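Local coordinates for protein enterochelin esterase (Salmonella enterica subsp. enterica serovar Typhimurium, PDB 3MGA) that probably hydrolyses the ester bonds of the siderophore enterobactin in its ferric form, helping to release the iron, at residues F306-G314 and W388-L399; R248-W259 and Q288-A298. All coordinates share one frame; numbering follows the deposited sequence.

Interaction 1: residues F306-G314 and W388-L399; sequences FGCVLSQSG and WRGGLTQGLMLL
Gln312 turns its CG anti to the carbonyl carbon (chi1 -48°) and runs extended beyond it, which carries the amide from the strand to the first turn of the helix segment, at Trp388. There NE2 donates to Trp388 O at 2.9 Å, and the N-H points straight at the oxygen (180°). The bond lies in the carbonyl plane, on a lone pair, and almost in the amide plane of Gln312. Trp388 O also accepts from Leu392 N in the helix, so two donors grip it. The other amide atom, Gln312 OE1, rests 3.6 Å from Leu392 CB. NE2 also bonds to Glu348, which helps fix the amide's rotation.

The Trp388 ring reaches the residue just after the strand. Its NE1 donates to Ser313 OG at 3.0 Å, with the oxygen tilted 20° out of the indole plane. Ser313 OG has a second partner, Glu353.

Leu310 points its CD2 branch at the helix backbone, 3.8 Å from Gly395 CA and 3.5 Å from Leu392 O. The bare surface of Gly395 permits this close approach. Further along, Leu399 CD1 lies 3.7 Å from Leu310 CB and also touches Cys308 CB.

Strand 308-312 and helix 388-399 run nearly antiparallel, with axes 9.0 Å apart. The strand lies between strands 284-288 and 344-350. This helix covers one sheet face, while Val309 meets helix 290-301 on the other.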
loop_
_atom_site.group_PDB
_atom_site.type_symbol
_atom_site.label_atom_id
_atom_site.label_comp_id
_atom_site.label_asym_id
_atom_site.label_seq_id
_atom_site.Cartn_x
_atom_site.Cartn_y
_atom_site.Cartn_z
ATOM N N PHE A 306 -22.185 5.185 -0.640
ATOM C CA PHE A 306 -20.937 4.564 -1.090
ATOM C C PHE A 306 -21.213 3.143 -1.576
ATOM O O PHE A 306 -21.230 2.196 -0.787
ATOM C CB PHE A 306 -19.901 4.551 0.044
ATOM C CG PHE A 306 -19.739 5.880 0.738
ATOM C CD1 PHE A 306 -19.146 6.952 0.091
ATOM C CD2 PHE A 306 -20.161 6.046 2.051
ATOM C CE1 PHE A 306 -18.990 8.175 0.726
ATOM C CE2 PHE A 306 -20.003 7.269 2.699
ATOM C CZ PHE A 306 -19.412 8.332 2.032
ATOM N N GLY A 307 -21.420 2.998 -2.880
ATOM C CA GLY A 307 -21.729 1.701 -3.470
ATOM C C GLY A 307 -20.542 0.897 -3.952
ATOM O O GLY A 307 -20.671 -0.299 -4.206
ATOM N N CYS A 308 -19.385 1.542 -4.073
ATOM C CA CYS A 308 -18.182 0.869 -4.550
ATOM C C CYS A 308 -17.079 0.911 -3.497
ATOM O O CYS A 308 -16.705 1.975 -3.015
ATOM C CB CYS A 308 -17.699 1.525 -5.850
ATOM S SG CYS A 308 -18.976 1.613 -7.151
ATOM N N VAL A 309 -16.571 -0.258 -3.134
ATOM C CA VAL A 309 -15.508 -0.365 -2.154
ATOM C C VAL A 309 -14.244 -0.941 -2.793
ATOM O O VAL A 309 -14.308 -1.851 -3.632
ATOM C CB VAL A 309 -15.920 -1.268 -0.974
ATOM C CG1 VAL A 309 -14.733 -1.556 -0.076
ATOM C CG2 VAL A 309 -17.057 -0.635 -0.181
ATOM N N LEU A 310 -13.104 -0.367 -2.414
ATOM C CA LEU A 310 -11.811 -0.830 -2.862
ATOM C C LEU A 310 -10.931 -0.997 -1.623
ATOM O O LEU A 310 -10.387 -0.021 -1.092
ATOM C CB LEU A 310 -11.187 0.131 -3.876
ATOM C CG LEU A 310 -9.745 -0.188 -4.325
ATOM C CD1 LEU A 310 -9.573 -1.664 -4.648
ATOM C CD2 LEU A 310 -9.311 0.694 -5.514
ATOM N N SER A 311 -10.835 -2.236 -1.147
ATOM C CA SER A 311 -10.015 -2.556 0.006
ATOM C C SER A 311 -8.752 -3.292 -0.410
ATOM O O SER A 311 -8.818 -4.387 -0.985
ATOM C CB SER A 311 -10.774 -3.407 1.007
ATOM O OG SER A 311 -9.913 -3.773 2.081
ATOM N N GLN A 312 -7.609 -2.683 -0.114
ATOM C CA GLN A 312 -6.309 -3.263 -0.424
ATOM C C GLN A 312 -5.666 -3.592 0.919
ATOM O O GLN A 312 -5.553 -2.718 1.779
ATOM C CB GLN A 312 -5.437 -2.265 -1.196
ATOM C CG GLN A 312 -6.150 -1.600 -2.371
ATOM C CD GLN A 312 -5.242 -0.727 -3.214
ATOM O OE1 GLN A 312 -5.434 0.480 -3.287
ATOM N NE2 GLN A 312 -4.224 -1.330 -3.826
ATOM N N SER A 313 -5.275 -4.854 1.104
ATOM C CA SER A 313 -4.665 -5.318 2.361
ATOM C C SER A 313 -5.502 -4.908 3.575
ATOM O O SER A 313 -4.971 -4.489 4.603
ATOM C CB SER A 313 -3.235 -4.794 2.498
ATOM O OG SER A 313 -2.408 -5.316 1.486
ATOM N N GLY A 314 -6.816 -5.039 3.443
ATOM C CA GLY A 314 -7.740 -4.664 4.511
ATOM C C GLY A 314 -7.420 -5.290 5.852
ATOM O O GLY A 314 -7.175 -6.493 5.949
ATOM N N TRP A 388 0.273 -1.603 -3.927
ATOM C CA TRP A 388 -1.047 -0.981 -3.830
ATOM C C TRP A 388 -1.271 0.083 -4.886
ATOM O O TRP A 388 -2.377 0.217 -5.384
ATOM C CB TRP A 388 -1.332 -0.341 -2.461
ATOM C CG TRP A 388 -1.167 -1.204 -1.253
ATOM C CD1 TRP A 388 -1.426 -2.531 -1.152
ATOM C CD2 TRP A 388 -0.857 -0.755 0.074
ATOM N NE1 TRP A 388 -1.212 -2.961 0.140
ATOM C CE2 TRP A 388 -0.877 -1.882 0.913
ATOM C CE3 TRP A 388 -0.529 0.491 0.627
ATOM C CZ2 TRP A 388 -0.574 -1.807 2.277
ATOM C CZ3 TRP A 388 -0.223 0.562 1.990
ATOM C CH2 TRP A 388 -0.254 -0.574 2.793
ATOM N N ARG A 389 -0.239 0.842 -5.241
ATOM C CA ARG A 389 -0.435 1.914 -6.227
ATOM C C ARG A 389 -1.049 1.373 -7.515
ATOM O O ARG A 389 -1.890 2.030 -8.125
ATOM C CB ARG A 389 0.866 2.658 -6.550
ATOM C CG ARG A 389 1.766 1.972 -7.576
ATOM C CD ARG A 389 3.009 2.772 -7.821
ATOM N NE ARG A 389 3.796 2.237 -8.926
ATOM C CZ ARG A 389 4.888 2.819 -9.415
ATOM N NH1 ARG A 389 5.536 2.264 -10.431
ATOM N NH2 ARG A 389 5.333 3.955 -8.898
ATOM N N GLY A 390 -0.628 0.176 -7.924
ATOM C CA GLY A 390 -1.139 -0.446 -9.146
ATOM C C GLY A 390 -2.534 -1.003 -8.964
ATOM O O GLY A 390 -3.360 -0.951 -9.868
ATOM N N GLY A 391 -2.797 -1.555 -7.788
ATOM C CA GLY A 391 -4.111 -2.121 -7.499
ATOM C C GLY A 391 -5.135 -1.023 -7.320
ATOM O O GLY A 391 -6.341 -1.241 -7.488
ATOM N N LEU A 392 -4.650 0.164 -6.979
ATOM C CA LEU A 392 -5.522 1.298 -6.773
ATOM C C LEU A 392 -6.135 1.659 -8.135
ATOM O O LEU A 392 -7.350 1.791 -8.259
ATOM C CB LEU A 392 -4.738 2.489 -6.210
ATOM C CG LEU A 392 -5.482 3.487 -5.313
ATOM C CD1 LEU A 392 -4.618 4.757 -5.148
ATOM C CD2 LEU A 392 -6.847 3.852 -5.836
ATOM N N THR A 393 -5.292 1.795 -9.158
ATOM C CA THR A 393 -5.777 2.164 -10.486
ATOM C C THR A 393 -6.554 1.032 -11.139
ATOM O O THR A 393 -7.556 1.281 -11.819
ATOM C CB THR A 393 -4.649 2.648 -11.430
ATOM O OG1 THR A 393 -3.661 1.620 -11.581
ATOM C CG2 THR A 393 -4.009 3.907 -10.889
ATOM N N GLN A 394 -6.102 -0.207 -10.937
ATOM C CA GLN A 394 -6.806 -1.363 -11.500
ATOM C C GLN A 394 -8.168 -1.532 -10.832
ATOM O O GLN A 394 -9.148 -1.891 -11.485
ATOM C CB GLN A 394 -5.990 -2.643 -11.351
ATOM C CG GLN A 394 -6.686 -3.875 -11.919
ATOM C CD GLN A 394 -6.945 -3.777 -13.411
ATOM O OE1 GLN A 394 -6.017 -3.819 -14.222
ATOM N NE2 GLN A 394 -8.220 -3.710 -13.783
ATOM N N GLY A 395 -8.216 -1.267 -9.532
ATOM C CA GLY A 395 -9.439 -1.369 -8.756
ATOM C C GLY A 395 -10.501 -0.397 -9.208
ATOM O O GLY A 395 -11.672 -0.731 -9.230
ATOM N N LEU A 396 -10.090 0.821 -9.547
ATOM C CA LEU A 396 -11.020 1.845 -10.045
ATOM C C LEU A 396 -11.600 1.408 -11.391
ATOM O O LEU A 396 -12.773 1.648 -11.678
ATOM C CB LEU A 396 -10.304 3.190 -10.171
ATOM C CG LEU A 396 -9.918 3.863 -8.852
ATOM C CD1 LEU A 396 -8.827 4.909 -9.058
ATOM C CD2 LEU A 396 -11.166 4.467 -8.156
HETATM N N MSE A 397 -10.778 0.757 -12.208
HETATM C CA MSE A 397 -11.222 0.257 -13.524
HETATM C C MSE A 397 -12.260 -0.854 -13.339
HETATM O O MSE A 397 -13.236 -0.929 -14.079
HETATM C CB MSE A 397 -10.026 -0.219 -14.359
HETATM C CG MSE A 397 -9.079 0.913 -14.749
HETATM SE SE MSE A 397 -7.384 0.343 -15.570
HETATM C CE MSE A 397 -8.102 -0.605 -17.108
ATOM N N LEU A 398 -12.054 -1.709 -12.347
ATOM C CA LEU A 398 -13.010 -2.769 -12.054
ATOM C C LEU A 398 -14.297 -2.190 -11.499
ATOM O O LEU A 398 -15.387 -2.477 -12.003
ATOM C CB LEU A 398 -12.434 -3.768 -11.055
ATOM C CG LEU A 398 -11.297 -4.599 -11.613
ATOM C CD1 LEU A 398 -10.733 -5.547 -10.536
ATOM C CD2 LEU A 398 -11.809 -5.378 -12.845
ATOM N N LEU A 399 -14.176 -1.370 -10.462
ATOM C CA LEU A 399 -15.353 -0.753 -9.864
ATOM C C LEU A 399 -16.157 0.096 -10.862
ATOM O O LEU A 399 -17.376 0.168 -10.762
ATOM C CB LEU A 399 -14.973 0.074 -8.640
ATOM C CG LEU A 399 -14.451 -0.761 -7.474
ATOM C CD1 LEU A 399 -13.935 0.132 -6.354
ATOM C CD2 LEU A 399 -15.533 -1.713 -6.974
#

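Interaction 2: residues R248-W259 and Q288-A298; sequences RSQELPCNADFW and QSFGGLSALYA. With GOL (glycerol), chain E.
Gln288 O lies at the edge of the Arg248 guanidinium. NE of that arginine forms a salt bridge with Asp209. Next comes Ser289, in the Gly-x-Ser-x-Gly pattern of a nucleophile elbow and probably the catalytic serine. Its OG hydrogen-bonds to O2 and O3 of a glycerol. Phe290 N donates to the same O3 at 2.8 Å, and Arg248 NH1 does so at 3.1 Å.

The Phe290 ring has Pro253 CB over one face, offset toward the rim, and glycerol over the opposite face. Gly291 packs against Leu252 CD1. Leu293 meets Pro253 and the sulfur of Cys254 with its two methyl branches.

With chi1 at -160°, the Ser294 hydroxyl turns toward the indole edge of Trp259, whose NE1 donates to OG at 3.0 Å. A hydrogen bond links Ser294 OG and water 1 at 2.9 Å; the same water accepts from Asn255 N.

Tyr297 lies flat under the turn: Cys254 CA stands 3.6 Å from the ring centroid, almost on its normal, a CH-pi contact. Cys254 SG approaches the ring obliquely, 3.4 Å from Tyr297 CD2. Last, Ala298 CB sits over the five-membered ring of Trp259, 3.6 Å from its centroid.

Apolar and CH-pi packing thus surrounds the buried Ser294 hydroxyl. The glycerol, probably from the crystallisation liquor, marks the polar N-terminal end. There Phe290 N, just after the probable nucleophile, is consistent with an oxyanion-hole donor.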
loop_
_atom_site.group_PDB
_atom_site.type_symbol
_atom_site.label_atom_id
_atom_site.label_comp_id
_atom_site.label_asym_id
_atom_site.label_seq_id
_atom_site.Cartn_x
_atom_site.Cartn_y
_atom_site.Cartn_z
ATOM N N ARG A 248 -5.488 8.480 12.791
ATOM C CA ARG A 248 -5.786 7.438 11.828
ATOM C C ARG A 248 -6.227 6.141 12.518
ATOM O O ARG A 248 -7.205 5.512 12.108
ATOM C CB ARG A 248 -4.563 7.195 10.936
ATOM C CG ARG A 248 -4.782 6.184 9.828
ATOM C CD ARG A 248 -3.545 6.029 8.952
ATOM N NE ARG A 248 -3.811 5.121 7.839
ATOM C CZ ARG A 248 -3.641 3.805 7.880
ATOM N NH1 ARG A 248 -3.192 3.212 8.981
ATOM N NH2 ARG A 248 -3.928 3.075 6.812
ATOM N N SER A 249 -5.503 5.753 13.562
ATOM C CA SER A 249 -5.824 4.539 14.303
ATOM C C SER A 249 -7.145 4.673 15.071
ATOM O O SER A 249 -7.747 3.670 15.449
ATOM C CB SER A 249 -4.678 4.177 15.251
ATOM O OG SER A 249 -3.482 3.950 14.521
ATOM N N GLN A 250 -7.586 5.911 15.298
ATOM C CA GLN A 250 -8.849 6.182 15.996
ATOM C C GLN A 250 -10.023 6.441 15.037
ATOM O O GLN A 250 -11.161 6.082 15.336
ATOM C CB GLN A 250 -8.695 7.413 16.903
ATOM C CG GLN A 250 -7.789 7.219 18.113
ATOM C CD GLN A 250 -7.553 8.515 18.908
ATOM O OE1 GLN A 250 -7.534 9.626 18.349
ATOM N NE2 GLN A 250 -7.345 8.367 20.212
ATOM N N GLU A 251 -9.744 7.055 13.888
ATOM C CA GLU A 251 -10.800 7.435 12.937
ATOM C C GLU A 251 -11.120 6.445 11.823
ATOM O O GLU A 251 -12.253 6.406 11.361
ATOM C CB GLU A 251 -10.471 8.812 12.326
ATOM C CG GLU A 251 -10.419 9.937 13.372
ATOM C CD GLU A 251 -9.985 11.289 12.812
ATOM O OE1 GLU A 251 -9.355 11.343 11.727
ATOM O OE2 GLU A 251 -10.271 12.309 13.479
ATOM N N LEU A 252 -10.140 5.658 11.388
ATOM C CA LEU A 252 -10.369 4.699 10.308
ATOM C C LEU A 252 -10.927 3.328 10.714
ATOM O O LEU A 252 -11.742 2.763 9.979
ATOM C CB LEU A 252 -9.098 4.504 9.464
ATOM C CG LEU A 252 -8.605 5.698 8.636
ATOM C CD1 LEU A 252 -7.407 5.280 7.761
ATOM C CD2 LEU A 252 -9.710 6.251 7.757
ATOM N N PRO A 253 -10.497 2.771 11.859
ATOM C CA PRO A 253 -11.041 1.443 12.165
ATOM C C PRO A 253 -12.475 1.423 12.692
ATOM O O PRO A 253 -12.713 1.382 13.909
ATOM C CB PRO A 253 -10.059 0.884 13.199
ATOM C CG PRO A 253 -9.419 2.020 13.785
ATOM C CD PRO A 253 -9.381 3.118 12.748
ATOM N N CYS A 254 -13.420 1.436 11.758
ATOM C CA CYS A 254 -14.843 1.387 12.074
ATOM C C CYS A 254 -15.300 2.482 13.035
ATOM O O CYS A 254 -15.910 2.206 14.061
ATOM C CB CYS A 254 -15.216 0.003 12.622
ATOM S SG CYS A 254 -14.809 -1.365 11.501
ATOM N N ASN A 255 -14.992 3.728 12.689
ATOM C CA ASN A 255 -15.429 4.884 13.477
ATOM C C ASN A 255 -16.534 5.568 12.667
ATOM O O ASN A 255 -16.273 6.130 11.605
ATOM C CB ASN A 255 -14.272 5.845 13.747
ATOM C CG ASN A 255 -14.655 6.980 14.684
ATOM O OD1 ASN A 255 -15.821 7.144 15.047
ATOM N ND2 ASN A 255 -13.665 7.768 15.085
ATOM N N ALA A 256 -17.762 5.509 13.173
ATOM C CA ALA A 256 -18.921 6.070 12.469
ATOM C C ALA A 256 -18.852 7.570 12.266
ATOM O O ALA A 256 -19.255 8.059 11.221
ATOM C CB ALA A 256 -20.225 5.681 13.176
ATOM N N ASP A 257 -18.342 8.303 13.248
ATOM C CA ASP A 257 -18.241 9.763 13.110
ATOM C C ASP A 257 -17.430 10.203 11.912
ATOM O O ASP A 257 -17.771 11.185 11.269
ATOM C CB ASP A 257 -17.707 10.422 14.385
ATOM C CG ASP A 257 -18.767 10.549 15.457
ATOM O OD1 ASP A 257 -19.938 10.209 15.170
ATOM O OD2 ASP A 257 -18.438 11.012 16.576
ATOM N N PHE A 258 -16.363 9.481 11.598
ATOM C CA PHE A 258 -15.549 9.848 10.450
ATOM C C PHE A 258 -16.410 9.904 9.188
ATOM O O PHE A 258 -16.420 10.910 8.483
ATOM C CB PHE A 258 -14.389 8.879 10.255
ATOM C CG PHE A 258 -13.565 9.170 9.039
ATOM C CD1 PHE A 258 -12.611 10.175 9.054
ATOM C CD2 PHE A 258 -13.741 8.443 7.872
ATOM C CE1 PHE A 258 -11.851 10.446 7.936
ATOM C CE2 PHE A 258 -12.979 8.717 6.748
ATOM C CZ PHE A 258 -12.032 9.718 6.786
ATOM N N TRP A 259 -17.151 8.828 8.929
ATOM C CA TRP A 259 -17.999 8.760 7.737
ATOM C C TRP A 259 -19.243 9.629 7.804
ATOM O O TRP A 259 -19.708 10.100 6.766
ATOM C CB TRP A 259 -18.333 7.315 7.391
ATOM C CG TRP A 259 -17.128 6.610 6.906
ATOM C CD1 TRP A 259 -16.396 5.674 7.569
ATOM C CD2 TRP A 259 -16.449 6.858 5.673
ATOM N NE1 TRP A 259 -15.328 5.289 6.803
ATOM C CE2 TRP A 259 -15.335 6.004 5.634
ATOM C CE3 TRP A 259 -16.693 7.704 4.586
ATOM C CZ2 TRP A 259 -14.466 5.961 4.546
ATOM C CZ3 TRP A 259 -15.833 7.667 3.511
ATOM C CH2 TRP A 259 -14.725 6.802 3.501
ATOM N N GLN A 288 -6.261 1.509 2.037
ATOM C CA GLN A 288 -5.346 0.413 2.290
ATOM C C GLN A 288 -5.149 0.203 3.783
ATOM O O GLN A 288 -5.105 1.163 4.550
ATOM C CB GLN A 288 -3.983 0.694 1.655
ATOM C CG GLN A 288 -4.042 1.165 0.217
ATOM C CD GLN A 288 -4.453 2.614 0.088
ATOM O OE1 GLN A 288 -4.051 3.453 0.889
ATOM N NE2 GLN A 288 -5.223 2.923 -0.948
ATOM N N SER A 289 -5.009 -1.060 4.182
ATOM C CA SER A 289 -4.774 -1.425 5.580
ATOM C C SER A 289 -5.992 -0.945 6.387
ATOM O O SER A 289 -7.111 -1.350 6.051
ATOM C CB SER A 289 -3.436 -0.843 6.040
ATOM O OG SER A 289 -3.001 -1.445 7.238
ATOM N N PHE A 290 -5.839 -0.099 7.415
ATOM C CA PHE A 290 -7.047 0.372 8.123
ATOM C C PHE A 290 -7.966 1.115 7.159
ATOM O O PHE A 290 -9.168 1.221 7.406
ATOM C CB PHE A 290 -6.782 1.280 9.335
ATOM C CG PHE A 290 -6.337 0.562 10.578
ATOM C CD1 PHE A 290 -6.933 -0.624 10.973
ATOM C CD2 PHE A 290 -5.427 1.166 11.442
ATOM C CE1 PHE A 290 -6.553 -1.253 12.157
ATOM C CE2 PHE A 290 -5.048 0.549 12.621
ATOM C CZ PHE A 290 -5.609 -0.665 12.979
ATOM N N GLY A 291 -7.391 1.649 6.081
ATOM C CA GLY A 291 -8.165 2.354 5.063
ATOM C C GLY A 291 -9.097 1.411 4.323
ATOM O O GLY A 291 -10.183 1.810 3.889
ATOM N N GLY A 292 -8.666 0.158 4.171
ATOM C CA GLY A 292 -9.461 -0.860 3.474
ATOM C C GLY A 292 -10.625 -1.296 4.337
ATOM O O GLY A 292 -11.748 -1.485 3.852
ATOM N N LEU A 293 -10.341 -1.451 5.621
ATOM C CA LEU A 293 -11.340 -1.824 6.600
ATOM C C LEU A 293 -12.391 -0.730 6.681
ATOM O O LEU A 293 -13.596 -1.000 6.672
ATOM C CB LEU A 293 -10.671 -2.013 7.976
ATOM C CG LEU A 293 -11.534 -2.214 9.225
ATOM C CD1 LEU A 293 -12.404 -3.460 9.143
ATOM C CD2 LEU A 293 -10.624 -2.272 10.456
ATOM N N SER A 294 -11.924 0.508 6.739
ATOM C CA SER A 294 -12.811 1.651 6.843
ATOM C C SER A 294 -13.665 1.812 5.582
ATOM O O SER A 294 -14.836 2.154 5.682
ATOM C CB SER A 294 -12.009 2.931 7.114
ATOM O OG SER A 294 -12.842 3.943 7.654
ATOM N N ALA A 295 -13.091 1.559 4.405
ATOM C CA ALA A 295 -13.853 1.700 3.145
ATOM C C ALA A 295 -14.994 0.685 3.055
ATOM O O ALA A 295 -16.082 1.026 2.628
ATOM C CB ALA A 295 -12.933 1.594 1.920
ATOM N N LEU A 296 -14.741 -0.562 3.449
ATOM C CA LEU A 296 -15.782 -1.583 3.424
ATOM C C LEU A 296 -16.837 -1.201 4.461
ATOM O O LEU A 296 -18.038 -1.238 4.189
ATOM C CB LEU A 296 -15.213 -2.972 3.719
ATOM C CG LEU A 296 -16.239 -4.112 3.716
ATOM C CD1 LEU A 296 -16.939 -4.239 2.353
ATOM C CD2 LEU A 296 -15.582 -5.420 4.112
ATOM N N TYR A 297 -16.374 -0.833 5.651
ATOM C CA TYR A 297 -17.253 -0.403 6.729
ATOM C C TYR A 297 -18.195 0.690 6.226
ATOM O O TYR A 297 -19.386 0.678 6.536
ATOM C CB TYR A 297 -16.408 0.087 7.904
ATOM C CG TYR A 297 -17.170 0.720 9.046
ATOM C CD1 TYR A 297 -17.367 2.098 9.090
ATOM C CD2 TYR A 297 -17.653 -0.039 10.095
ATOM C CE1 TYR A 297 -18.034 2.695 10.129
ATOM C CE2 TYR A 297 -18.336 0.557 11.153
ATOM C CZ TYR A 297 -18.520 1.926 11.157
ATOM O OH TYR A 297 -19.190 2.537 12.191
ATOM N N ALA A 298 -17.656 1.620 5.439
ATOM C CA ALA A 298 -18.451 2.716 4.872
ATOM C C ALA A 298 -19.511 2.174 3.917
ATOM O O ALA A 298 -20.676 2.522 4.018
ATOM C CB ALA A 298 -17.553 3.711 4.146
HETATM C C1 GOL E . -1.357 -1.591 11.535
HETATM O O1 GOL E . -0.741 -0.422 12.024
HETATM C C2 GOL E . -1.944 -1.353 10.149
HETATM O O2 GOL E . -0.940 -1.514 9.167
HETATM C C3 GOL E . -2.525 0.055 10.057
HETATM O O3 GOL E . -3.581 0.108 9.122
HETATM O O HOH W 1 -14.198 4.849 10.048
#

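Along the chain from the N terminus, interaction 2 comes first. It closes a loop in which helix 256-273 and strand 284-288 lead from 248-259 to 288-298. The chain then passes from helix 290-301 to strand 308-312, where interaction 1 opens. Its loop closes 74 residues later on helix 385-399, after strands 344-350 and 373-379. The two loops follow in series and neither nest nor cross. Their segments still touch: Gln312 O probably accepts a hydrogen bond from Ser289 N, and Val309 packs on Ala295. Interaction 1 fixes helix 385-399 to a central strand; interaction 2 joins helix 290-301, on the other face, to the turn between helices 245-251 and 256-273.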